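Local coordinates for protein angiotensin-converting enzyme (Anopheles gambiae, PDB 6S1Z) that probably cleaves peptides as a zinc-dependent peptidase of the angiotensin-converting enzyme family, whose active site here holds the inhibitor fosinoprilat, at residues Arg322-His327 and Lys342-Val347; His361-Leu366 and Glu544-Gly549; Pro381-Ala386 and Tyr501-Gln506. One frame throughout, in Å; residues are numbered along the deposited sequence.

Contact 1: Arg322-His327 and Lys342-Val347; sequences RDLVCH and KQCTRV. With KS8 (fosinoprilat), chain C.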
# COMPACT_ATOMS: atom_id res chain seq x y z
N ARG A 322 12.69 -6.10 21.65
CA ARG A 322 12.08 -4.78 21.77
C ARG A 322 10.70 -4.77 21.13
O ARG A 322 10.25 -5.79 20.59
CB ARG A 322 12.96 -3.71 21.12
CG ARG A 322 12.71 -3.53 19.63
CD ARG A 322 13.76 -2.66 18.97
NE ARG A 322 15.03 -3.36 18.80
CZ ARG A 322 16.02 -2.94 18.02
NH1 ARG A 322 17.14 -3.64 17.93
NH2 ARG A 322 15.90 -1.81 17.33
N ASP A 323 10.02 -3.64 21.19
CA ASP A 323 8.78 -3.42 20.46
C ASP A 323 9.05 -2.47 19.31
O ASP A 323 9.65 -1.40 19.51
CB ASP A 323 7.69 -2.86 21.38
CG ASP A 323 7.13 -3.90 22.33
OD1 ASP A 323 7.09 -5.09 21.95
OD2 ASP A 323 6.73 -3.53 23.45
N LEU A 324 8.63 -2.85 18.10
CA LEU A 324 8.82 -2.02 16.93
C LEU A 324 7.65 -2.23 15.98
O LEU A 324 6.84 -3.14 16.15
CB LEU A 324 10.15 -2.33 16.22
CG LEU A 324 10.24 -3.66 15.46
CD1 LEU A 324 11.52 -3.70 14.63
CD2 LEU A 324 10.18 -4.84 16.41
N VAL A 325 7.58 -1.37 14.96
CA VAL A 325 6.54 -1.45 13.94
C VAL A 325 7.12 -2.26 12.78
O VAL A 325 7.81 -1.72 11.92
CB VAL A 325 6.09 -0.06 13.50
CG1 VAL A 325 5.01 -0.16 12.43
CG2 VAL A 325 5.59 0.74 14.69
N CYS A 326 6.82 -3.56 12.77
CA CYS A 326 7.33 -4.42 11.70
C CYS A 326 6.74 -4.07 10.34
O CYS A 326 7.28 -4.51 9.32
CB CYS A 326 7.03 -5.89 12.01
SG CYS A 326 8.40 -6.80 12.78
N HIS A 327 5.65 -3.31 10.30
CA HIS A 327 5.03 -2.95 9.03
C HIS A 327 6.06 -2.30 8.13
O HIS A 327 6.54 -1.19 8.42
CB HIS A 327 3.83 -2.02 9.25
CG HIS A 327 2.89 -1.98 8.09
ND1 HIS A 327 3.00 -1.05 7.08
CD2 HIS A 327 1.83 -2.75 7.77
CE1 HIS A 327 2.04 -1.25 6.19
NE2 HIS A 327 1.32 -2.28 6.59
N LYS A 342 12.71 -0.03 6.92
CA LYS A 342 12.44 -0.80 8.13
C LYS A 342 11.42 -1.88 7.77
O LYS A 342 10.21 -1.61 7.71
CB LYS A 342 11.92 0.11 9.25
CG LYS A 342 11.56 -0.62 10.54
CD LYS A 342 11.18 0.36 11.65
CE LYS A 342 9.88 1.10 11.36
NZ LYS A 342 8.70 0.18 11.32
N GLN A 343 11.91 -3.09 7.51
CA GLN A 343 11.06 -4.19 7.06
C GLN A 343 11.50 -5.48 7.74
O GLN A 343 12.66 -5.88 7.61
CB GLN A 343 11.12 -4.34 5.53
CG GLN A 343 10.42 -5.58 5.00
CD GLN A 343 10.39 -5.62 3.49
OE1 GLN A 343 10.46 -4.59 2.82
NE2 GLN A 343 10.29 -6.83 2.94
N CYS A 344 10.58 -6.13 8.44
CA CYS A 344 10.84 -7.41 9.09
C CYS A 344 10.77 -8.52 8.03
O CYS A 344 9.85 -9.34 7.99
CB CYS A 344 9.85 -7.65 10.22
SG CYS A 344 10.00 -6.45 11.57
N THR A 345 11.78 -8.52 7.17
CA THR A 345 11.76 -9.37 5.98
C THR A 345 11.80 -10.85 6.36
O THR A 345 12.35 -11.25 7.39
CB THR A 345 12.95 -9.05 5.08
OG1 THR A 345 12.93 -7.66 4.73
CG2 THR A 345 12.92 -9.89 3.82
N ARG A 346 11.19 -11.67 5.50
CA ARG A 346 11.24 -13.12 5.60
C ARG A 346 11.57 -13.68 4.22
O ARG A 346 11.57 -12.96 3.22
CB ARG A 346 9.91 -13.69 6.11
CG ARG A 346 9.57 -13.28 7.54
CD ARG A 346 10.28 -14.16 8.55
NE ARG A 346 9.73 -15.51 8.56
CZ ARG A 346 10.12 -16.48 9.39
NH1 ARG A 346 11.06 -16.24 10.29
NH2 ARG A 346 9.56 -17.68 9.32
N VAL A 347 11.87 -14.97 4.18
CA VAL A 347 12.34 -15.63 2.96
C VAL A 347 11.12 -16.25 2.28
O VAL A 347 10.70 -17.36 2.63
CB VAL A 347 13.42 -16.67 3.25
CG1 VAL A 347 13.88 -17.33 1.96
CG2 VAL A 347 14.60 -16.02 3.97
C04 KS8 C . 4.30 1.88 4.30
C05 KS8 C . 3.86 3.40 4.21
C06 KS8 C . 3.71 4.06 5.64
C07 KS8 C . 4.90 4.97 6.00
C08 KS8 C . 4.73 5.63 7.45
C09 KS8 C . 4.01 6.80 7.59
C10 KS8 C . 3.86 7.38 8.85
C11 KS8 C . 4.45 6.77 9.98
C12 KS8 C . 5.17 5.60 9.83
C13 KS8 C . 5.31 5.02 8.57
C14 KS8 C . 4.04 -0.65 2.73
C15 KS8 C . 2.48 -0.81 2.65
C18 KS8 C . 2.53 -3.07 1.49
C19 KS8 C . 1.61 -3.62 0.34
C20 KS8 C . 0.24 -2.92 0.61
C21 KS8 C . 0.33 -2.34 1.86
C22 KS8 C . -0.14 -3.27 2.96
C25 KS8 C . 2.11 -3.29 -1.01
C26 KS8 C . 3.52 -3.89 -1.22
C27 KS8 C . 3.52 -5.40 -1.50
C28 KS8 C . 2.66 -5.72 -2.70
C29 KS8 C . 1.22 -5.25 -2.43
C30 KS8 C . 1.15 -3.75 -2.11
N17 KS8 C . 1.87 -2.03 2.03
O01 KS8 C . 3.61 1.80 1.66
O03 KS8 C . 5.99 1.25 2.15
O16 KS8 C . 1.78 0.05 3.09
O23 KS8 C . 0.52 -4.33 3.24
O24 KS8 C . -1.14 -3.01 3.57
P02 KS8 C . 4.51 1.12 2.62
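Cys326 and Cys344 are joined covalently: Cys326 SG lies 2.0 Å from Cys344 SG, and a chi3 of -83° gives the disulfide a left-handed turn with the two CB-SG bonds nearly perpendicular when seen down the S-S bond. Each sulfur reaches its partner by a different route. SG of Cys344 stands beside its own backbone N (chi1 -63°), a relaxed position, whereas that of Cys326 is twisted away from the staggered positions (chi1 -97°). On the second side the backbone bends sharply, since Cys344 is the centre of an inverse gamma turn closed by a weak bond from Thr345 N to Gln343 O, 2.8 Å long. Cysteine suits both places because the pair can be joined covalently; no hydrogen bond runs between the two segments, and the S-S bond sets their spacing here.

The apolar part is small. Leu324 turns towards the second segment, and its CD1 lies 4.4 Å from SG of Cys344, so an apolar branch lies beside the sulfur of this buried residue. Lys342 runs straight through CG and CD, then bends at chi3 and chi4 and turns back toward Val325, where the modelled approach of NZ to the carbonyl O is too short and so doubtful.

Ligand contact belongs to His327. Its ring meets fosinoprilat edge-on, with CE1 3.4 Å from the amide oxygen O16, which lies in the plane of the ring. Tyr486 stacks on this ring, and His487 meets it nearly at right angles, so the imidazole is held as part of the wall of the active site.

The disulfide closes the open end of the hairpin formed by antiparallel strands 329-332 and 339-342; Lys342 also packs on helix 12-42, while Gln343 lies against the zinc-binding helix 349-368.

Contact 2: His361-Leu366 and Glu544-Gly549; sequences HIQYYL and EMLALG. With ZN (zinc ion), chain D; KS8 (fosinoprilat), chain C.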
# COMPACT_ATOMS: atom_id res chain seq x y z
N HIS A 361 9.98 3.55 -3.03
CA HIS A 361 9.89 4.75 -2.20
C HIS A 361 11.27 5.35 -1.96
O HIS A 361 11.42 6.58 -1.97
CB HIS A 361 9.21 4.42 -0.87
CG HIS A 361 7.75 4.14 -1.00
ND1 HIS A 361 6.86 5.05 -1.52
CD2 HIS A 361 7.02 3.05 -0.67
CE1 HIS A 361 5.64 4.53 -1.51
NE2 HIS A 361 5.71 3.32 -1.00
N ILE A 362 12.28 4.51 -1.75
CA ILE A 362 13.63 5.01 -1.52
C ILE A 362 14.15 5.71 -2.76
O ILE A 362 14.70 6.82 -2.69
CB ILE A 362 14.55 3.86 -1.08
CG1 ILE A 362 14.10 3.26 0.25
CG2 ILE A 362 15.99 4.34 -1.00
CD1 ILE A 362 14.23 4.20 1.44
N GLN A 363 14.00 5.07 -3.93
CA GLN A 363 14.45 5.67 -5.18
C GLN A 363 13.85 7.05 -5.37
O GLN A 363 14.56 8.01 -5.71
CB GLN A 363 14.09 4.76 -6.35
CG GLN A 363 14.40 5.37 -7.71
CD GLN A 363 15.87 5.73 -7.85
OE1 GLN A 363 16.21 6.85 -8.21
NE2 GLN A 363 16.74 4.77 -7.57
N TYR A 364 12.54 7.18 -5.15
CA TYR A 364 11.87 8.46 -5.34
C TYR A 364 12.51 9.55 -4.49
O TYR A 364 12.54 10.72 -4.90
CB TYR A 364 10.39 8.32 -5.00
CG TYR A 364 9.46 9.11 -5.89
CD1 TYR A 364 9.88 10.30 -6.49
CD2 TYR A 364 8.17 8.68 -6.14
CE1 TYR A 364 9.03 11.02 -7.31
CE2 TYR A 364 7.31 9.40 -6.95
CZ TYR A 364 7.75 10.57 -7.53
OH TYR A 364 6.90 11.29 -8.34
N TYR A 365 13.01 9.19 -3.30
CA TYR A 365 13.71 10.16 -2.47
C TYR A 365 15.00 10.63 -3.13
O TYR A 365 15.28 11.83 -3.19
CB TYR A 365 14.00 9.55 -1.10
CG TYR A 365 12.79 9.03 -0.37
CD1 TYR A 365 11.56 9.66 -0.47
CD2 TYR A 365 12.87 7.90 0.43
CE1 TYR A 365 10.45 9.19 0.20
CE2 TYR A 365 11.77 7.41 1.10
CZ TYR A 365 10.56 8.06 0.98
OH TYR A 365 9.45 7.58 1.65
N LEU A 366 15.80 9.68 -3.63
CA LEU A 366 17.09 10.01 -4.21
C LEU A 366 16.95 10.86 -5.47
O LEU A 366 17.93 11.51 -5.87
CB LEU A 366 17.85 8.72 -4.53
CG LEU A 366 18.04 7.77 -3.35
CD1 LEU A 366 18.55 6.41 -3.80
CD2 LEU A 366 18.98 8.38 -2.33
N GLU A 544 13.29 11.28 -15.10
CA GLU A 544 12.80 12.63 -15.34
C GLU A 544 11.49 12.87 -14.60
O GLU A 544 11.29 13.93 -14.00
CB GLU A 544 12.63 12.87 -16.84
CG GLU A 544 12.27 14.31 -17.19
CD GLU A 544 12.00 14.49 -18.67
OE1 GLU A 544 12.24 13.55 -19.45
OE2 GLU A 544 11.53 15.59 -19.06
N MET A 545 10.57 11.90 -14.65
CA MET A 545 9.29 12.07 -13.96
C MET A 545 9.49 12.13 -12.45
O MET A 545 8.97 13.03 -11.78
CB MET A 545 8.34 10.94 -14.34
CG MET A 545 6.92 11.14 -13.84
SD MET A 545 5.79 9.82 -14.32
CE MET A 545 6.45 8.46 -13.36
N LEU A 546 10.25 11.17 -11.90
CA LEU A 546 10.52 11.19 -10.47
C LEU A 546 11.30 12.43 -10.06
O LEU A 546 11.15 12.92 -8.94
CB LEU A 546 11.28 9.93 -10.07
CG LEU A 546 10.60 8.60 -10.41
CD1 LEU A 546 11.50 7.43 -10.02
CD2 LEU A 546 9.25 8.48 -9.72
N ALA A 547 12.14 12.95 -10.97
CA ALA A 547 12.92 14.14 -10.65
C ALA A 547 12.02 15.33 -10.33
O ALA A 547 12.32 16.14 -9.45
CB ALA A 547 13.86 14.48 -11.81
N LEU A 548 10.90 15.46 -11.05
CA LEU A 548 9.97 16.55 -10.79
C LEU A 548 9.46 16.51 -9.35
O LEU A 548 9.39 17.54 -8.68
CB LEU A 548 8.80 16.51 -11.77
CG LEU A 548 9.11 16.80 -13.24
CD1 LEU A 548 7.86 16.61 -14.08
CD2 LEU A 548 9.66 18.20 -13.41
N GLY A 549 9.10 15.32 -8.87
CA GLY A 549 8.48 15.23 -7.56
C GLY A 549 7.23 16.08 -7.52
O GLY A 549 6.34 15.95 -8.37
ZN ZN D . 4.06 2.50 -0.35
C04 KS8 C . 4.30 1.88 4.30
C05 KS8 C . 3.86 3.40 4.21
C06 KS8 C . 3.71 4.06 5.64
C07 KS8 C . 4.90 4.97 6.00
C08 KS8 C . 4.73 5.63 7.45
C09 KS8 C . 4.01 6.80 7.59
C10 KS8 C . 3.86 7.38 8.85
C11 KS8 C . 4.45 6.77 9.98
C12 KS8 C . 5.17 5.60 9.83
C13 KS8 C . 5.31 5.02 8.57
C14 KS8 C . 4.04 -0.65 2.73
C15 KS8 C . 2.48 -0.81 2.65
C18 KS8 C . 2.53 -3.07 1.49
C19 KS8 C . 1.61 -3.62 0.34
C20 KS8 C . 0.24 -2.92 0.61
C21 KS8 C . 0.33 -2.34 1.86
C22 KS8 C . -0.14 -3.27 2.96
C25 KS8 C . 2.11 -3.29 -1.01
C26 KS8 C . 3.52 -3.89 -1.22
C27 KS8 C . 3.52 -5.40 -1.50
C28 KS8 C . 2.66 -5.72 -2.70
C29 KS8 C . 1.22 -5.25 -2.43
C30 KS8 C . 1.15 -3.75 -2.11
N17 KS8 C . 1.87 -2.03 2.03
O01 KS8 C . 3.61 1.80 1.66
O03 KS8 C . 5.99 1.25 2.15
O16 KS8 C . 1.78 0.05 3.09
O23 KS8 C . 0.52 -4.33 3.24
O24 KS8 C . -1.14 -3.01 3.57
P02 KS8 C . 4.51 1.12 2.62
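Tyr364 presents the face of its ring to Leu546, whose CD2 methyl stands over the ring centre, 3.4 Å from the centroid and 11° off the normal, a close CH-pi contact. The leucine gets there with CG beside its backbone N (chi1 -57°) and an extended second torsion; its CB lies 3.7 Å from CE1 of the same ring. Tyrosine suits the site because its flat ring can slide under the methyl while the polar end travels on: OH is hydrogen-bonded to Ala379 N. To set it so, the first torsion departs from a staggered position (chi1 -143°), which carries CE1 to 3.3 Å from the backbone O of Leu546.

The axes of helical segments 361-366 and 544-548 pass 9.1 Å apart at a steep angle, and the first belongs to the zinc helix. It carries the HExxH pattern of the gluzincin peptidases: His361 binds zinc through NE2 (1.9 Å), as do His357 and Glu385 through their own side chains, while O01 of fosinoprilat occupies a further position. His361 reaches the metal, and three residues on the end of the Tyr364 side chain reaches helix 536-548.

Beside the aromatic contact, the aliphatic CG of Gln363 lies 4.2 Å from CD1, the other methyl of Leu546. Gly549, whose positive phi is easily adopted by glycine, ends the helical run and brings its CA to 4.3 Å from Tyr364 CE1.

Contact 3: Pro381-Ala386 and Tyr501-Gln506; sequences PGFHEA and YVIQFQ. With ZN (zinc ion), chain D; KS8 (fosinoprilat), chain C.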
# COMPACT_ATOMS: atom_id res chain seq x y z
N PRO A 381 0.26 11.14 -4.05
CA PRO A 381 0.48 9.90 -3.29
C PRO A 381 0.49 8.65 -4.14
O PRO A 381 1.11 7.65 -3.76
CB PRO A 381 -0.68 9.91 -2.28
CG PRO A 381 -1.01 11.34 -2.11
CD PRO A 381 -0.80 11.98 -3.45
N GLY A 382 -0.19 8.66 -5.29
CA GLY A 382 -0.23 7.47 -6.13
C GLY A 382 1.12 7.14 -6.74
O GLY A 382 1.56 5.99 -6.73
N PHE A 383 1.80 8.16 -7.29
CA PHE A 383 3.11 7.93 -7.90
C PHE A 383 4.04 7.21 -6.93
O PHE A 383 4.68 6.22 -7.29
CB PHE A 383 3.72 9.27 -8.33
CG PHE A 383 3.07 9.88 -9.54
CD1 PHE A 383 1.89 10.59 -9.42
CD2 PHE A 383 3.64 9.75 -10.79
CE1 PHE A 383 1.29 11.16 -10.53
CE2 PHE A 383 3.05 10.31 -11.90
CZ PHE A 383 1.87 11.02 -11.77
N HIS A 384 4.12 7.71 -5.70
CA HIS A 384 5.06 7.16 -4.72
C HIS A 384 4.88 5.65 -4.58
O HIS A 384 5.83 4.88 -4.75
CB HIS A 384 4.86 7.85 -3.37
CG HIS A 384 6.11 8.45 -2.81
ND1 HIS A 384 7.34 7.84 -2.90
CD2 HIS A 384 6.32 9.62 -2.15
CE1 HIS A 384 8.25 8.59 -2.31
NE2 HIS A 384 7.66 9.68 -1.86
N GLU A 385 3.66 5.21 -4.26
CA GLU A 385 3.41 3.79 -4.07
C GLU A 385 3.63 3.01 -5.35
O GLU A 385 4.02 1.83 -5.31
CB GLU A 385 1.99 3.56 -3.57
CG GLU A 385 1.48 4.55 -2.52
CD GLU A 385 2.31 4.57 -1.26
OE1 GLU A 385 2.89 5.63 -0.94
OE2 GLU A 385 2.39 3.52 -0.58
N ALA A 386 3.39 3.64 -6.50
CA ALA A 386 3.39 2.92 -7.77
C ALA A 386 4.80 2.51 -8.18
O ALA A 386 5.00 1.42 -8.73
CB ALA A 386 2.74 3.77 -8.86
N TYR A 501 -2.24 1.11 -8.29
CA TYR A 501 -2.61 -0.05 -9.09
C TYR A 501 -3.34 0.33 -10.37
O TYR A 501 -3.61 -0.56 -11.19
CB TYR A 501 -3.48 -1.00 -8.26
CG TYR A 501 -2.66 -1.95 -7.42
CD1 TYR A 501 -1.82 -1.49 -6.42
CD2 TYR A 501 -2.74 -3.32 -7.62
CE1 TYR A 501 -1.07 -2.36 -5.65
CE2 TYR A 501 -2.00 -4.20 -6.86
CZ TYR A 501 -1.16 -3.72 -5.88
OH TYR A 501 -0.42 -4.59 -5.12
N VAL A 502 -3.67 1.60 -10.57
CA VAL A 502 -4.21 2.09 -11.83
C VAL A 502 -3.11 2.70 -12.70
O VAL A 502 -2.99 2.36 -13.88
CB VAL A 502 -5.34 3.10 -11.57
CG1 VAL A 502 -5.84 3.71 -12.88
CG2 VAL A 502 -6.48 2.44 -10.81
N ILE A 503 -2.30 3.58 -12.12
CA ILE A 503 -1.27 4.25 -12.90
C ILE A 503 -0.07 3.34 -13.12
O ILE A 503 0.59 3.42 -14.17
CB ILE A 503 -0.84 5.56 -12.22
CG1 ILE A 503 -0.12 5.28 -10.90
CG2 ILE A 503 -2.05 6.46 -11.99
CD1 ILE A 503 0.27 6.53 -10.12
N GLN A 504 0.23 2.45 -12.17
CA GLN A 504 1.40 1.59 -12.32
C GLN A 504 1.34 0.76 -13.59
O GLN A 504 2.38 0.31 -14.08
CB GLN A 504 1.54 0.67 -11.10
CG GLN A 504 0.56 -0.49 -11.04
CD GLN A 504 0.76 -1.36 -9.81
OE1 GLN A 504 0.90 -2.58 -9.91
NE2 GLN A 504 0.78 -0.73 -8.64
N PHE A 505 0.14 0.54 -14.14
CA PHE A 505 0.02 -0.12 -15.43
C PHE A 505 0.20 0.86 -16.58
O PHE A 505 0.68 0.47 -17.65
CB PHE A 505 -1.33 -0.83 -15.53
CG PHE A 505 -1.46 -2.01 -14.61
CD1 PHE A 505 -1.02 -3.26 -15.00
CD2 PHE A 505 -2.01 -1.85 -13.35
CE1 PHE A 505 -1.13 -4.34 -14.15
CE2 PHE A 505 -2.13 -2.93 -12.49
CZ PHE A 505 -1.69 -4.18 -12.89
N GLN A 506 -0.19 2.13 -16.39
CA GLN A 506 0.12 3.15 -17.39
C GLN A 506 1.62 3.38 -17.48
O GLN A 506 2.19 3.39 -18.58
CB GLN A 506 -0.60 4.45 -17.05
CG GLN A 506 -2.12 4.37 -17.08
CD GLN A 506 -2.78 5.72 -16.93
OE1 GLN A 506 -3.53 5.95 -15.98
NE2 GLN A 506 -2.49 6.63 -17.85
ZN ZN D . 4.06 2.50 -0.35
C04 KS8 C . 4.30 1.88 4.30
C05 KS8 C . 3.86 3.40 4.21
C06 KS8 C . 3.71 4.06 5.64
C07 KS8 C . 4.90 4.97 6.00
C08 KS8 C . 4.73 5.63 7.45
C09 KS8 C . 4.01 6.80 7.59
C10 KS8 C . 3.86 7.38 8.85
C11 KS8 C . 4.45 6.77 9.98
C12 KS8 C . 5.17 5.60 9.83
C13 KS8 C . 5.31 5.02 8.57
C14 KS8 C . 4.04 -0.65 2.73
C15 KS8 C . 2.48 -0.81 2.65
C18 KS8 C . 2.53 -3.07 1.49
C19 KS8 C . 1.61 -3.62 0.34
C20 KS8 C . 0.24 -2.92 0.61
C21 KS8 C . 0.33 -2.34 1.86
C22 KS8 C . -0.14 -3.27 2.96
C25 KS8 C . 2.11 -3.29 -1.01
C26 KS8 C . 3.52 -3.89 -1.22
C27 KS8 C . 3.52 -5.40 -1.50
C28 KS8 C . 2.66 -5.72 -2.70
C29 KS8 C . 1.22 -5.25 -2.43
C30 KS8 C . 1.15 -3.75 -2.11
N17 KS8 C . 1.87 -2.03 2.03
O01 KS8 C . 3.61 1.80 1.66
O03 KS8 C . 5.99 1.25 2.15
O16 KS8 C . 1.78 0.05 3.09
O23 KS8 C . 0.52 -4.33 3.24
O24 KS8 C . -1.14 -3.01 3.57
P02 KS8 C . 4.51 1.12 2.62
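The backbone N of Ala386 is gripped by two carbonyls of its own helix, Gly382 O at 3.0 Å and, more weakly, Phe383 O. The turn thus held belongs to the helix that follows the HExxH helix in gluzincin peptidases and supplies their third protein ligand, Glu385. Its side chain bends at chi2 (-60°) so that OE2 binds zinc at 2.0 Å, beside His357 and His361.

Ala386 points toward segment 501-506, whose axis lies at 66° to that of segment 381-386. Its small methyl rests against both Ile503, whose CG1 is 3.8 Å from Ala386 CB, and the CB of Gln504. Ile503 has CG1 between the backbone N and carbonyl carbon (chi1 67°), and this aims CD1 at the opposite helix. Glycine is apt at 382: with no side chain, it admits CD1 to 3.5 Å from its carbonyl C, while the same methyl lies over one face of the Phe383 ring. The polar end of Gln504 is tied back to its own helix, NE2 bonding to Ser500 OG.

Tyr501 turns its CB away from this interface, and its ring serves the inhibitor pocket: OH lies 3.2 Å from C29 of the cyclohexyl group of fosinoprilat.

Contact 1 closes before the other two open along the chain, while contact 3 is nested within the loop that contact 2 closes. Contacts 2 and 3 have centres about 13 Å apart and touch through successive helices 349-368 and 381-396, where His361 and Tyr364 meet His384; contact 2 gives zinc His361 and contact 3 gives it Glu385. Contact 1 lies on the other side of the inhibitor, its centre about 25 Å from each of the others and its nearest atoms about 7 to 8 Å from theirs. All three reach fosinoprilat, so that metal ligands come from one side of the cleft and His327 lines the other.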